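Local coordinates for protein putative fructosamine-3-kinase (Thermobifida fusca YX, PDB 3F7W) that probably acts as a kinase of the fructosamine kinase family, transferring phosphate to a substrate not yet established, at residues 71-76 with 108-112. Numbering follows the deposited sequence.
Sequences SFGSPV and QLAAM
A type II beta turn, S71 to S74, lies against the side of helix 99-114, in the connection that carries a protein-kinase-like chain from helix 57-68 into strand 79-83. Its third position is G73, whose positive phi favours glycine, and the G73 carbonyl is what the helix grips. NE2 of Q108 donates to G73 O at 2.9 Å, nearly straight at 160°; the acceptor lies in the plane of the amide, while the donor is tilted 25° from the carbonyl plane. The same amide passes beside P75, with NE2 3.7 Å from CB of that ring. With OE1 of Q108 taken by the backbone N of A207, both ends of the amide are tied and its flip is fixed. Cutting Q108 back to an alanine is likely to leave the G73 carbonyl and the A207 N-H without their mate.

Further along, a water bridges the two backbones: it donates to F72 O and to Q108 O and accepts from S71 OG, which sits between its own backbone N and carbonyl carbon (chi1 61°), 3.3 Å from CA of M112. Deeper in, CG of P75 meets SE of selenomethionine M112 at 4.2 Å, the two side chains crossing at about a right angle. S74 OG accepts from V76 N, an ST turn. Beneath, V76 and M112 pack on L68 of helix 57-68, L109 reaches helices 219-229 and 234-244, and P75 shares a backbone hydrogen bond with V209 of strand 206-209.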
loop_
_atom_site.group_PDB
_atom_site.type_symbol
_atom_site.label_atom_id
_atom_site.label_comp_id
_atom_site.label_asym_id
_atom_site.label_seq_id
_atom_site.Cartn_x
_atom_site.Cartn_y
_atom_site.Cartn_z
ATOM N N SER A 71 1.204 12.742 9.821
ATOM C CA SER A 71 0.608 13.945 9.229
ATOM C C SER A 71 -0.683 14.370 9.894
ATOM O O SER A 71 -1.328 13.590 10.605
ATOM C CB SER A 71 0.385 13.722 7.740
ATOM O OG SER A 71 -0.511 12.642 7.529
ATOM N N PHE A 72 -1.087 15.614 9.624
ATOM C CA PHE A 72 -2.326 16.178 10.210
ATOM C C PHE A 72 -3.544 15.430 9.683
ATOM O O PHE A 72 -3.676 15.265 8.472
ATOM C CB PHE A 72 -2.474 17.647 9.869
ATOM C CG PHE A 72 -3.618 18.328 10.582
ATOM C CD1 PHE A 72 -3.570 18.573 11.952
ATOM C CD2 PHE A 72 -4.737 18.720 9.885
ATOM C CE1 PHE A 72 -4.611 19.195 12.601
ATOM C CE2 PHE A 72 -5.798 19.338 10.527
ATOM C CZ PHE A 72 -5.730 19.582 11.894
ATOM N N GLY A 73 -4.450 15.038 10.582
ATOM C CA GLY A 73 -5.614 14.236 10.219
ATOM C C GLY A 73 -5.243 12.906 9.596
ATOM O O GLY A 73 -5.977 12.392 8.738
ATOM N N SER A 74 -4.118 12.345 10.025
ATOM C CA SER A 74 -3.610 11.101 9.484
ATOM C C SER A 74 -4.709 10.046 9.364
ATOM O O SER A 74 -5.453 9.787 10.341
ATOM C CB SER A 74 -2.520 10.493 10.375
ATOM O OG SER A 74 -2.115 9.237 9.839
ATOM N N PRO A 75 -4.797 9.393 8.199
ATOM C CA PRO A 75 -5.733 8.272 8.053
ATOM C C PRO A 75 -5.113 6.918 8.464
ATOM O O PRO A 75 -5.720 5.897 8.241
ATOM C CB PRO A 75 -6.031 8.276 6.543
ATOM C CG PRO A 75 -4.783 8.748 5.956
ATOM C CD PRO A 75 -4.086 9.662 6.942
ATOM N N VAL A 76 -3.936 6.922 9.088
ATOM C CA VAL A 76 -3.184 5.697 9.390
ATOM C C VAL A 76 -3.516 5.244 10.809
ATOM O O VAL A 76 -3.425 6.045 11.745
ATOM C CB VAL A 76 -1.646 5.975 9.299
ATOM C CG1 VAL A 76 -0.839 4.699 9.557
ATOM C CG2 VAL A 76 -1.298 6.567 7.941
ATOM N N GLN A 108 -6.873 14.364 3.756
ATOM C CA GLN A 108 -6.056 13.484 4.564
ATOM C C GLN A 108 -4.903 12.906 3.764
ATOM O O GLN A 108 -3.760 12.870 4.236
ATOM C CB GLN A 108 -6.880 12.327 5.145
ATOM C CG GLN A 108 -7.940 12.681 6.188
ATOM C CD GLN A 108 -8.681 11.461 6.660
ATOM O OE1 GLN A 108 -9.586 10.937 5.958
ATOM N NE2 GLN A 108 -8.249 10.921 7.814
ATOM N N LEU A 109 -5.208 12.409 2.574
ATOM C CA LEU A 109 -4.180 11.823 1.713
ATOM C C LEU A 109 -3.143 12.833 1.239
ATOM O O LEU A 109 -1.960 12.516 1.154
ATOM C CB LEU A 109 -4.826 11.164 0.475
ATOM C CG LEU A 109 -5.469 9.782 0.562
ATOM C CD1 LEU A 109 -6.033 9.434 -0.860
ATOM C CD2 LEU A 109 -4.491 8.712 1.056
ATOM N N ALA A 110 -3.589 14.032 0.865
ATOM C CA ALA A 110 -2.677 15.091 0.479
ATOM C C ALA A 110 -1.674 15.399 1.603
ATOM O O ALA A 110 -0.489 15.532 1.344
ATOM C CB ALA A 110 -3.468 16.385 0.064
ATOM N N ALA A 111 -2.146 15.532 2.839
ATOM C CA ALA A 111 -1.253 15.861 3.961
ATOM C C ALA A 111 -0.270 14.705 4.224
ATOM O O ALA A 111 0.898 14.925 4.522
ATOM C CB ALA A 111 -2.059 16.175 5.218
HETATM N N MSE A 112 -0.775 13.483 4.082
HETATM C CA MSE A 112 0.021 12.271 4.251
HETATM C C MSE A 112 1.164 12.284 3.231
HETATM O O MSE A 112 2.327 12.173 3.618
HETATM C CB MSE A 112 -0.813 10.993 4.054
HETATM C CG MSE A 112 -0.017 9.702 4.196
HETATM SE SE MSE A 112 -1.163 8.167 3.943
HETATM C CE MSE A 112 -0.975 8.155 1.997
HETATM O O HOH W 1 -3.050 13.166 6.774
#